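DyP (Bjerkandera adusta, PDB 3VXJ) binds heme and 2,6-dimethoxyphenol and probably acts as a dye-decolorizing peroxidase. Local coordinates at residues Arg25-Gln30 against Ile146-Ala151. Sequence-based numbering, arbitrary orientation.
Sequences RFVFFQ and ITQVQA
V149 meets both Q30 and F28, and these three residues bury the most surface between segments 25-30 and 146-151. The side chains of Q30 and V149 cross at about a right angle: V149 CG1 lies 3.7 Å from Q30 CG and also touches the amide nitrogen NE2. With V149 CG1 anti to the carbonyl carbon (chi1 -63°), CG2 falls between the backbone N and the carbonyl carbon and packs 4.0 Å from F28 CB. Cut back to an alanine, V149 would probably leave the Q30 chain without its apolar backing and open a gap beside F28 CB.

The register slips by one between F28 and F29, and V149 and Q150 both face F28: a classic beta bulge. F28 O accepts from V149 N at 2.9 Å and only weakly from Q150 N at 3.5 Å, while F28 N donates to Q150 O at 2.8 Å, with a C=O...donor angle of 176°. That same Q150 oxygen lies near the plane of the F28 ring, at its edge. Past the bulge, Q30 and T147 form a regular hydrogen-bonded antiparallel pair. Strand 146-155 is outermost in the 2-3-1-4 antiparallel sheet of this ferredoxin-like half of the DyP fold, and strand 23-31 lies inside it, next to 119-125.

On its own face of the sheet the F28 ring meets F112 and F220, both edge-to-face. On the other sheet face, F29 CD1 reaches I146 CG2 at 3.8 Å, and V27 CG1 lies against the Q148 side chain, whose NE2 bonds S139 OG of helix 128-142.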
loop_
_atom_site.group_PDB
_atom_site.type_symbol
_atom_site.label_atom_id
_atom_site.label_comp_id
_atom_site.label_asym_id
_atom_site.label_seq_id
_atom_site.Cartn_x
_atom_site.Cartn_y
_atom_site.Cartn_z
ATOM N N ARG A 25 14.303 1.233 -2.871
ATOM C CA ARG A 25 14.708 2.485 -2.239
ATOM C C ARG A 25 13.879 3.631 -2.787
ATOM O O ARG A 25 13.642 3.736 -3.997
ATOM C CB ARG A 25 16.189 2.763 -2.484
ATOM C CG ARG A 25 16.701 4.031 -1.787
ATOM C CD ARG A 25 18.211 4.138 -1.865
ATOM N NE ARG A 25 18.849 3.080 -1.094
ATOM C CZ ARG A 25 20.135 2.757 -1.183
ATOM N NH1 ARG A 25 20.931 3.412 -2.020
ATOM N NH2 ARG A 25 20.619 1.773 -0.436
ATOM N N PHE A 26 13.427 4.483 -1.877
ATOM C CA PHE A 26 12.681 5.676 -2.228
ATOM C C PHE A 26 13.607 6.856 -1.960
ATOM O O PHE A 26 13.986 7.109 -0.812
ATOM C CB PHE A 26 11.419 5.772 -1.376
ATOM C CG PHE A 26 10.455 4.623 -1.576
ATOM C CD1 PHE A 26 9.382 4.760 -2.445
ATOM C CD2 PHE A 26 10.640 3.403 -0.916
ATOM C CE1 PHE A 26 8.490 3.705 -2.649
ATOM C CE2 PHE A 26 9.753 2.340 -1.118
ATOM C CZ PHE A 26 8.684 2.492 -1.983
ATOM N N VAL A 27 14.027 7.526 -3.031
ATOM C CA VAL A 27 14.947 8.660 -2.925
ATOM C C VAL A 27 14.125 9.932 -3.076
ATOM O O VAL A 27 13.668 10.273 -4.179
ATOM C CB VAL A 27 16.065 8.614 -3.999
ATOM C CG1 VAL A 27 17.009 9.787 -3.819
ATOM C CG2 VAL A 27 16.848 7.294 -3.935
ATOM N N PHE A 28 13.903 10.605 -1.956
ATOM C CA PHE A 28 13.114 11.831 -1.920
ATOM C C PHE A 28 14.025 13.014 -2.179
ATOM O O PHE A 28 15.113 13.091 -1.617
ATOM C CB PHE A 28 12.385 11.970 -0.576
ATOM C CG PHE A 28 11.445 10.829 -0.286
ATOM C CD1 PHE A 28 10.147 10.834 -0.791
ATOM C CD2 PHE A 28 11.878 9.719 0.435
ATOM C CE1 PHE A 28 9.286 9.768 -0.546
ATOM C CE2 PHE A 28 11.028 8.653 0.675
ATOM C CZ PHE A 28 9.736 8.670 0.188
ATOM N N PHE A 29 13.585 13.930 -3.031
ATOM C CA PHE A 29 14.450 15.020 -3.446
ATOM C C PHE A 29 13.729 16.353 -3.545
ATOM O O PHE A 29 12.489 16.420 -3.610
ATOM C CB PHE A 29 15.153 14.680 -4.777
ATOM C CG PHE A 29 14.222 14.584 -5.953
ATOM C CD1 PHE A 29 13.956 15.708 -6.739
ATOM C CD2 PHE A 29 13.585 13.384 -6.269
ATOM C CE1 PHE A 29 13.086 15.640 -7.811
ATOM C CE2 PHE A 29 12.722 13.308 -7.352
ATOM C CZ PHE A 29 12.461 14.439 -8.120
ATOM N N GLN A 30 14.540 17.407 -3.541
ATOM C CA GLN A 30 14.142 18.755 -3.901
ATOM C C GLN A 30 14.854 19.137 -5.185
ATOM O O GLN A 30 16.011 18.758 -5.393
ATOM C CB GLN A 30 14.616 19.752 -2.850
ATOM C CG GLN A 30 14.013 19.692 -1.496
ATOM C CD GLN A 30 14.556 20.814 -0.615
ATOM O OE1 GLN A 30 14.711 21.955 -1.065
ATOM N NE2 GLN A 30 14.857 20.492 0.638
ATOM N N ILE A 146 19.544 18.649 -8.011
ATOM C CA ILE A 146 18.695 18.151 -6.928
ATOM C C ILE A 146 19.457 18.050 -5.612
ATOM O O ILE A 146 20.695 18.008 -5.587
ATOM C CB ILE A 146 18.060 16.756 -7.232
ATOM C CG1 ILE A 146 19.125 15.650 -7.286
ATOM C CG2 ILE A 146 17.185 16.808 -8.493
ATOM C CD1 ILE A 146 18.561 14.249 -7.479
ATOM N N THR A 147 18.697 18.034 -4.521
ATOM C CA THR A 147 19.212 17.633 -3.217
ATOM C C THR A 147 18.398 16.426 -2.781
ATOM O O THR A 147 17.161 16.452 -2.786
ATOM C CB THR A 147 19.101 18.760 -2.170
ATOM O OG1 THR A 147 19.939 19.853 -2.560
ATOM C CG2 THR A 147 19.541 18.278 -0.788
ATOM N N GLN A 148 19.095 15.357 -2.428
ATOM C CA GLN A 148 18.456 14.167 -1.907
ATOM C C GLN A 148 18.231 14.390 -0.413
ATOM O O GLN A 148 19.185 14.436 0.372
ATOM C CB GLN A 148 19.320 12.940 -2.206
ATOM C CG GLN A 148 19.445 12.672 -3.714
ATOM C CD GLN A 148 20.502 11.647 -4.076
ATOM O OE1 GLN A 148 20.661 10.629 -3.402
ATOM N NE2 GLN A 148 21.221 11.908 -5.163
ATOM N N VAL A 149 16.969 14.586 -0.039
ATOM C CA VAL A 149 16.609 14.990 1.326
ATOM C C VAL A 149 16.391 13.804 2.265
ATOM O O VAL A 149 16.471 13.950 3.493
ATOM C CB VAL A 149 15.389 15.962 1.349
ATOM C CG1 VAL A 149 15.738 17.266 0.627
ATOM C CG2 VAL A 149 14.137 15.326 0.730
ATOM N N GLN A 150 16.116 12.636 1.685
ATOM C CA GLN A 150 15.937 11.404 2.454
ATOM C C GLN A 150 15.884 10.221 1.511
ATOM O O GLN A 150 15.328 10.316 0.418
ATOM C CB GLN A 150 14.638 11.466 3.267
ATOM C CG GLN A 150 14.258 10.195 4.030
ATOM C CD GLN A 150 15.147 9.939 5.222
ATOM O OE1 GLN A 150 16.282 9.485 5.077
ATOM N NE2 GLN A 150 14.636 10.218 6.415
ATOM N N ALA A 151 16.465 9.108 1.934
ATOM C CA ALA A 151 16.265 7.838 1.256
ATOM C C ALA A 151 15.694 6.854 2.262
ATOM O O ALA A 151 16.227 6.712 3.364
ATOM C CB ALA A 151 17.565 7.330 0.679
#